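PDB 5LY9: variant surface glycoprotein MITAT 1.1 from Trypanosoma brucei brucei, which forms a dense coat on the parasite surface and, by serial expression of antigenically distinct variants, lets the trypanosome evade the host immune response. Local coordinates for residues Gly269-Lys282 against Glu296-Ala309. Sequence-based numbering, arbitrary orientation.
Sequences GNLDTQPTLKALVK and EATKLEALFGGLAA
Leu271 projects between Leu300 and Phe304 of helix 296-304 and the loop 306-309, and each of its side-chain carbons finds a partner there. Its backbone N donates to Leu307 O (2.7 Å), a nearly straight bond in the carbonyl plane, and the same oxygen also receives a CA-H...O contact from Asn270 CA. With CG anti to the carbonyl carbon (chi1 -63°), the side chain runs into the second segment: CB faces Leu300 CD1 at 4.0 Å, CG packs against the carbonyl oxygens of Leu307 and Ala308, CD1 reaches Phe304 CD2 at 3.9 Å, and CD2 ends against Ala309 CA. The fork of leucine thus lets one methyl reach the helix and the other the loop, while the Phe304 ring also meets Tyr315, their planes nearly perpendicular.

Leu300 divides its methyls: CD1 lies against the backbone of Leu271 and Asp272, whereas CD2 packs on Val281 CG2 at 3.6 Å. Asp272 CB touches Leu300 CD1 and Ala297 CB, and its carboxylate rests on Leu307 CD1. Val281 CG1 meets the aliphatic start of Lys299, whose amine bonds to Gln63. Glu296 CG lies against Lys278 O, and the bend at chi2 (88°) beyond it turns OE2 beside Lys282 CB at 3.6 Å; the amines of Lys278 and Lys282 stay too far from this carboxylate for salt bridges, so their attraction is probably diffuse.

Water 1 links Asn270 OD1 to Ala309 N; water 2 links Gln274 NE2 to Ala309 O. This NE2, from the N-cap residue, also grips Gly269 O (2.9 Å). Glycine suits positions 269 and 306, where phi is positive.

Helices 275-282 and 296-304 cross almost perpendicularly (93°), their axes 9.5 Å apart at closest approach, a pair of short helices packed beside helix 62-114 of the elongated A-type VSG N-terminal domain.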
ATOM      1  N   GLY A 269       8.039  28.383  -9.813  1.00 28.73           N
ATOM      2  CA  GLY A 269       8.499  29.696  -9.496  1.00 28.69           C
ATOM      3  C   GLY A 269       9.724  30.090 -10.335  1.00 26.91           C
ATOM      4  O   GLY A 269      10.190  29.379 -11.227  1.00 26.67           O
ATOM      5  N   ASN A 270      10.266  31.224  -9.988  1.00 26.41           N
ATOM      6  CA  ASN A 270      11.431  31.708 -10.711  1.00 26.49           C
ATOM      7  C   ASN A 270      12.564  30.703 -10.576  1.00 24.41           C
ATOM      8  O   ASN A 270      12.688  29.952  -9.596  1.00 24.81           O
ATOM      9  CB  ASN A 270      11.847  33.037 -10.138  1.00 28.35           C
ATOM     10  CG  ASN A 270      10.966  34.181 -10.547  1.00 30.81           C
ATOM     11  OD1 ASN A 270       9.987  34.040 -11.240  1.00 31.41           O
ATOM     12  ND2 ASN A 270      11.419  35.373 -10.191  1.00 34.22           N
ATOM     13  N   LEU A 271      13.423  30.705 -11.584  1.00 23.77           N
ATOM     14  CA  LEU A 271      14.421  29.635 -11.778  1.00 23.43           C
ATOM     15  C   LEU A 271      15.366  29.504 -10.591  1.00 24.76           C
ATOM     16  O   LEU A 271      15.702  28.357 -10.193  1.00 23.25           O
ATOM     17  CB  LEU A 271      15.211  29.864 -13.046  1.00 22.49           C
ATOM     18  CG  LEU A 271      14.343  29.829 -14.347  1.00 23.27           C
ATOM     19  CD1 LEU A 271      15.256  29.911 -15.570  1.00 24.45           C
ATOM     20  CD2 LEU A 271      13.560  28.557 -14.456  1.00 23.37           C
ATOM     21  N   ASP A 272      15.693  30.639  -9.979  1.00 24.40           N
ATOM     22  CA  ASP A 272      16.655  30.618  -8.892  1.00 27.53           C
ATOM     23  C   ASP A 272      15.987  30.218  -7.549  1.00 27.56           C
ATOM     24  O   ASP A 272      16.691  30.095  -6.576  1.00 30.39           O
ATOM     25  CB  ASP A 272      17.381  31.945  -8.716  1.00 29.77           C
ATOM     26  CG  ASP A 272      16.461  33.077  -8.415  1.00 31.67           C
ATOM     27  OD1 ASP A 272      15.344  33.119  -8.941  1.00 30.06           O
ATOM     28  OD2 ASP A 272      16.887  33.997  -7.692  1.00 35.60           O
ATOM     29  N   THR A 273      14.690  30.031  -7.546  1.00 25.66           N
ATOM     30  CA  THR A 273      13.923  29.557  -6.380  1.00 27.59           C
ATOM     31  C   THR A 273      13.525  28.107  -6.493  1.00 26.73           C
ATOM     32  O   THR A 273      12.819  27.597  -5.621  1.00 25.72           O
ATOM     33  CB  THR A 273      12.661  30.391  -6.130  1.00 27.84           C
ATOM     34  OG1 THR A 273      11.628  30.073  -7.050  1.00 27.72           O
ATOM     35  CG2 THR A 273      12.936  31.808  -6.172  1.00 30.45           C
ATOM     36  N   GLN A 274      13.940  27.454  -7.600  1.00 25.12           N
ATOM     37  CA  GLN A 274      13.718  26.027  -7.794  1.00 24.00           C
ATOM     38  C   GLN A 274      14.949  25.343  -7.216  1.00 22.81           C
ATOM     39  O   GLN A 274      16.064  25.422  -7.779  1.00 22.89           O
ATOM     40  CB  GLN A 274      13.518  25.760  -9.282  1.00 23.97           C
ATOM     41  CG  GLN A 274      12.281  26.416  -9.890  1.00 24.75           C
ATOM     42  CD  GLN A 274      12.076  26.066 -11.320  1.00 24.44           C
ATOM     43  OE1 GLN A 274      12.639  25.115 -11.815  1.00 25.70           O
ATOM     44  NE2 GLN A 274      11.258  26.818 -11.989  1.00 25.28           N
ATOM     45  N   PRO A 275      14.802  24.732  -6.022  1.00 23.63           N
ATOM     46  CA  PRO A 275      16.067  24.423  -5.304  1.00 24.69           C
ATOM     47  C   PRO A 275      16.936  23.376  -5.980  1.00 23.91           C
ATOM     48  O   PRO A 275      18.184  23.485  -5.895  1.00 22.41           O
ATOM     49  CB  PRO A 275      15.640  23.974  -3.886  1.00 26.23           C
ATOM     50  CG  PRO A 275      14.178  23.927  -3.941  1.00 27.82           C
ATOM     51  CD  PRO A 275      13.623  24.613  -5.132  1.00 26.42           C
ATOM     52  N   THR A 276      16.324  22.470  -6.741  1.00 23.69           N
ATOM     53  CA  THR A 276      17.093  21.409  -7.391  1.00 23.99           C
ATOM     54  C   THR A 276      17.817  22.064  -8.565  1.00 24.92           C
ATOM     55  O   THR A 276      18.975  21.798  -8.819  1.00 22.94           O
ATOM     56  CB  THR A 276      16.183  20.288  -7.875  1.00 24.21           C
ATOM     57  OG1 THR A 276      15.499  19.750  -6.734  1.00 24.54           O
ATOM     58  CG2 THR A 276      16.963  19.224  -8.612  1.00 26.27           C
ATOM     59  N   LEU A 277      17.093  22.909  -9.300  1.00 23.53           N
ATOM     60  CA  LEU A 277      17.719  23.629 -10.426  1.00 24.78           C
ATOM     61  C   LEU A 277      18.900  24.456  -9.951  1.00 24.66           C
ATOM     62  O   LEU A 277      19.987  24.418 -10.521  1.00 24.10           O
ATOM     63  CB  LEU A 277      16.671  24.494 -11.186  1.00 24.61           C
ATOM     64  CG  LEU A 277      17.075  24.924 -12.590  1.00 25.20           C
ATOM     65  CD1 LEU A 277      17.199  23.719 -13.489  1.00 25.46           C
ATOM     66  CD2 LEU A 277      16.086  25.961 -13.113  1.00 24.57           C
ATOM     67  N   LYS A 278      18.682  25.251  -8.933  1.00 24.57           N
ATOM     68  CA  LYS A 278      19.692  26.168  -8.467  1.00 26.05           C
ATOM     69  C   LYS A 278      20.916  25.388  -8.000  1.00 25.80           C
ATOM     70  O   LYS A 278      22.063  25.782  -8.289  1.00 25.10           O
ATOM     71  CB  LYS A 278      19.101  27.019  -7.293  1.00 27.99           C
ATOM     72  CG  LYS A 278      20.065  28.046  -6.757  1.00 30.08           C
ATOM     73  CD  LYS A 278      19.557  28.624  -5.457  1.00 32.60           C
ATOM     74  CE  LYS A 278      20.355  29.870  -5.192  1.00 35.42           C
ATOM     75  NZ  LYS A 278      20.084  30.315  -3.780  1.00 37.45           N
ATOM     76  N   ALA A 279      20.669  24.286  -7.261  1.00 24.51           N
ATOM     77  CA  ALA A 279      21.815  23.465  -6.716  1.00 24.95           C
ATOM     78  C   ALA A 279      22.620  22.864  -7.835  1.00 25.34           C
ATOM     79  O   ALA A 279      23.864  22.790  -7.760  1.00 24.54           O
ATOM     80  CB  ALA A 279      21.326  22.387  -5.811  1.00 26.57           C
ATOM     81  N   LEU A 280      21.936  22.459  -8.910  1.00 25.06           N
ATOM     82  CA  LEU A 280      22.683  21.871 -10.055  1.00 24.97           C
ATOM     83  C   LEU A 280      23.512  22.906 -10.841  1.00 24.19           C
ATOM     84  O   LEU A 280      24.444  22.518 -11.519  1.00 23.75           O
ATOM     85  CB  LEU A 280      21.769  21.133 -11.008  1.00 25.39           C
ATOM     86  CG  LEU A 280      21.277  19.799 -10.484  1.00 25.50           C
ATOM     87  CD1 LEU A 280      20.058  19.371 -11.229  1.00 26.06           C
ATOM     88  CD2 LEU A 280      22.416  18.825 -10.588  1.00 25.35           C
ATOM     89  N   VAL A 281      23.156  24.199 -10.774  1.00 23.78           N
ATOM     90  CA  VAL A 281      23.910  25.203 -11.429  1.00 24.19           C
ATOM     91  C   VAL A 281      25.304  25.193 -10.803  1.00 24.20           C
ATOM     92  O   VAL A 281      26.326  25.216 -11.489  1.00 24.65           O
ATOM     93  CB  VAL A 281      23.221  26.583 -11.390  1.00 24.59           C
ATOM     94  CG1 VAL A 281      24.166  27.682 -11.910  1.00 25.29           C
ATOM     95  CG2 VAL A 281      21.922  26.552 -12.240  1.00 25.15           C
ATOM     96  N   LYS A 282      25.316  25.131  -9.500  1.00 24.87           N
ATOM     97  CA  LYS A 282      26.542  25.109  -8.727  1.00 28.80           C
ATOM     98  C   LYS A 282      27.274  23.770  -8.917  1.00 29.37           C
ATOM     99  O   LYS A 282      28.442  23.773  -9.290  1.00 31.76           O
ATOM    100  CB  LYS A 282      26.242  25.323  -7.276  1.00 31.73           C
ATOM    101  CG  LYS A 282      27.556  25.335  -6.489  1.00 36.08           C
ATOM    102  CD  LYS A 282      27.325  25.726  -5.065  1.00 42.77           C
ATOM    103  CE  LYS A 282      28.655  25.674  -4.299  1.00 48.68           C
ATOM    104  NZ  LYS A 282      28.311  25.639  -2.862  1.00 51.78           N
ATOM    105  N   GLU A 296      24.544  31.594  -8.849  1.00 26.57           N
ATOM    106  CA  GLU A 296      23.559  30.728  -9.555  1.00 25.39           C
ATOM    107  C   GLU A 296      22.539  31.506 -10.358  1.00 24.13           C
ATOM    108  O   GLU A 296      22.256  31.158 -11.544  1.00 24.45           O
ATOM    109  CB  GLU A 296      22.878  29.738  -8.626  1.00 26.19           C
ATOM    110  CG  GLU A 296      23.822  28.765  -7.971  1.00 27.01           C
ATOM    111  CD  GLU A 296      24.408  29.274  -6.677  1.00 30.07           C
ATOM    112  OE1 GLU A 296      24.306  30.469  -6.371  1.00 30.70           O
ATOM    113  OE2 GLU A 296      25.007  28.471  -5.935  1.00 33.88           O
ATOM    114  N   ALA A 297      21.990  32.533  -9.729  1.00 25.61           N
ATOM    115  CA  ALA A 297      21.054  33.441 -10.391  1.00 25.75           C
ATOM    116  C   ALA A 297      21.647  34.121 -11.619  1.00 26.11           C
ATOM    117  O   ALA A 297      21.019  34.176 -12.703  1.00 24.67           O
ATOM    118  CB  ALA A 297      20.529  34.498  -9.416  1.00 27.48           C
ATOM    119  N   THR A 298      22.881  34.581 -11.480  1.00 26.97           N
ATOM    120  CA  THR A 298      23.596  35.226 -12.584  1.00 27.08           C
ATOM    121  C   THR A 298      23.814  34.277 -13.701  1.00 26.01           C
ATOM    122  O   THR A 298      23.580  34.634 -14.832  1.00 26.26           O
ATOM    123  CB  THR A 298      24.951  35.726 -12.094  1.00 28.71           C
ATOM    124  OG1 THR A 298      24.691  36.725 -11.105  1.00 29.28           O
ATOM    125  CG2 THR A 298      25.712  36.339 -13.214  1.00 29.67           C
ATOM    126  N   LYS A 299      24.222  33.032 -13.407  1.00 24.59           N
ATOM    127  CA  LYS A 299      24.438  32.059 -14.461  1.00 24.01           C
ATOM    128  C   LYS A 299      23.121  31.702 -15.145  1.00 22.69           C
ATOM    129  O   LYS A 299      23.052  31.541 -16.352  1.00 22.31           O
ATOM    130  CB  LYS A 299      25.071  30.808 -13.892  1.00 24.37           C
ATOM    131  CG  LYS A 299      25.305  29.741 -14.928  1.00 25.83           C
ATOM    132  CD  LYS A 299      26.329  30.200 -15.916  1.00 26.45           C
ATOM    133  CE  LYS A 299      26.867  29.029 -16.607  1.00 28.55           C
ATOM    134  NZ  LYS A 299      27.892  29.411 -17.650  1.00 29.63           N
ATOM    135  N   LEU A 300      22.043  31.521 -14.356  1.00 22.44           N
ATOM    136  CA  LEU A 300      20.738  31.237 -14.948  1.00 22.42           C
ATOM    137  C   LEU A 300      20.272  32.338 -15.904  1.00 23.61           C
ATOM    138  O   LEU A 300      19.661  32.041 -16.949  1.00 22.71           O
ATOM    139  CB  LEU A 300      19.629  30.995 -13.889  1.00 22.46           C
ATOM    140  CG  LEU A 300      19.808  29.727 -13.050  1.00 22.67           C
ATOM    141  CD1 LEU A 300      18.987  29.769 -11.774  1.00 23.68           C
ATOM    142  CD2 LEU A 300      19.397  28.556 -13.899  1.00 22.64           C
ATOM    143  N   GLU A 301      20.536  33.578 -15.546  1.00 23.05           N
ATOM    144  CA  GLU A 301      20.138  34.718 -16.429  1.00 24.42           C
ATOM    145  C   GLU A 301      20.931  34.675 -17.732  1.00 24.38           C
ATOM    146  O   GLU A 301      20.413  34.955 -18.818  1.00 23.91           O
ATOM    147  CB  GLU A 301      20.413  36.016 -15.722  1.00 25.70           C
ATOM    148  CG  GLU A 301      19.418  36.267 -14.669  1.00 27.92           C
ATOM    149  CD  GLU A 301      19.835  37.299 -13.636  1.00 32.76           C
ATOM    150  OE1 GLU A 301      21.017  37.695 -13.517  1.00 34.69           O
ATOM    151  OE2 GLU A 301      18.891  37.731 -12.928  1.00 39.35           O
ATOM    152  N   ALA A 302      22.226  34.356 -17.611  1.00 23.00           N
ATOM    153  CA  ALA A 302      23.070  34.190 -18.796  1.00 23.10           C
ATOM    154  C   ALA A 302      22.723  33.037 -19.662  1.00 24.67           C
ATOM    155  O   ALA A 302      23.019  33.014 -20.869  1.00 25.07           O
ATOM    156  CB  ALA A 302      24.544  34.146 -18.362  1.00 24.45           C
ATOM    157  N   LEU A 303      22.140  32.003 -19.073  1.00 23.51           N
ATOM    158  CA  LEU A 303      21.770  30.812 -19.820  1.00 23.09           C
ATOM    159  C   LEU A 303      20.430  30.948 -20.543  1.00 23.14           C
ATOM    160  O   LEU A 303      20.272  30.520 -21.661  1.00 23.45           O
ATOM    161  CB  LEU A 303      21.669  29.630 -18.845  1.00 24.92           C
ATOM    162  CG  LEU A 303      23.026  29.028 -18.344  1.00 26.06           C
ATOM    163  CD1 LEU A 303      22.715  27.996 -17.250  1.00 28.38           C
ATOM    164  CD2 LEU A 303      23.754  28.411 -19.512  1.00 28.13           C
ATOM    165  N   PHE A 304      19.465  31.513 -19.819  1.00 23.15           N
ATOM    166  CA  PHE A 304      18.040  31.408 -20.141  1.00 22.69           C
ATOM    167  C   PHE A 304      17.427  32.795 -20.441  1.00 22.46           C
ATOM    168  O   PHE A 304      16.270  32.898 -20.905  1.00 22.71           O
ATOM    169  CB  PHE A 304      17.279  30.720 -18.957  1.00 22.56           C
ATOM    170  CG  PHE A 304      17.569  29.272 -18.854  1.00 22.53           C
ATOM    171  CD1 PHE A 304      17.201  28.385 -19.856  1.00 22.25           C
ATOM    172  CD2 PHE A 304      18.253  28.794 -17.788  1.00 22.89           C
ATOM    173  CE1 PHE A 304      17.586  27.036 -19.788  1.00 22.70           C
ATOM    174  CE2 PHE A 304      18.576  27.435 -17.685  1.00 23.52           C
ATOM    175  CZ  PHE A 304      18.288  26.585 -18.708  1.00 22.65           C
ATOM    176  N   GLY A 305      18.151  33.868 -20.256  1.00 21.20           N
ATOM    177  CA  GLY A 305      17.600  35.159 -20.573  1.00 21.86           C
ATOM    178  C   GLY A 305      16.772  35.816 -19.499  1.00 22.72           C
ATOM    179  O   GLY A 305      16.132  36.845 -19.744  1.00 24.39           O
ATOM    180  N   GLY A 306      16.803  35.274 -18.278  1.00 23.43           N
ATOM    181  CA  GLY A 306      15.992  35.809 -17.153  1.00 22.37           C
ATOM    182  C   GLY A 306      15.710  34.671 -16.158  1.00 23.83           C
ATOM    183  O   GLY A 306      16.233  33.568 -16.323  1.00 24.20           O
ATOM    184  N   LEU A 307      14.946  34.966 -15.148  1.00 23.33           N
ATOM    185  CA  LEU A 307      14.606  34.007 -14.091  1.00 23.97           C
ATOM    186  C   LEU A 307      13.154  33.571 -14.106  1.00 24.10           C
ATOM    187  O   LEU A 307      12.749  32.724 -13.309  1.00 23.74           O
ATOM    188  CB  LEU A 307      14.984  34.568 -12.732  1.00 26.80           C
ATOM    189  CG  LEU A 307      16.464  34.932 -12.448  1.00 28.25           C
ATOM    190  CD1 LEU A 307      16.698  35.664 -11.111  1.00 29.42           C
ATOM    191  CD2 LEU A 307      17.347  33.701 -12.571  1.00 27.51           C
ATOM    192  N   ALA A 308      12.345  34.077 -15.019  1.00 24.80           N
ATOM    193  CA  ALA A 308      10.955  33.617 -15.034  1.00 25.39           C
ATOM    194  C   ALA A 308      10.937  32.127 -15.388  1.00 25.36           C
ATOM    195  O   ALA A 308      11.745  31.645 -16.205  1.00 22.80           O
ATOM    196  CB  ALA A 308      10.176  34.395 -16.061  1.00 26.93           C
ATOM    197  N   ALA A 309       9.976  31.395 -14.816  1.00 24.77           N
ATOM    198  CA  ALA A 309       9.926  29.955 -15.001  1.00 24.06           C
ATOM    199  C   ALA A 309       9.818  29.558 -16.440  1.00 24.65           C
ATOM    200  O   ALA A 309      10.373  28.526 -16.812  1.00 24.89           O
ATOM    201  CB  ALA A 309       8.777  29.317 -14.204  1.00 24.81           C
TER
HETATM  202  O   HOH W   1       8.390  32.640 -12.626  1.00 29.84           O
HETATM  203  O   HOH W   2      10.622  26.472 -14.985  1.00 25.08           O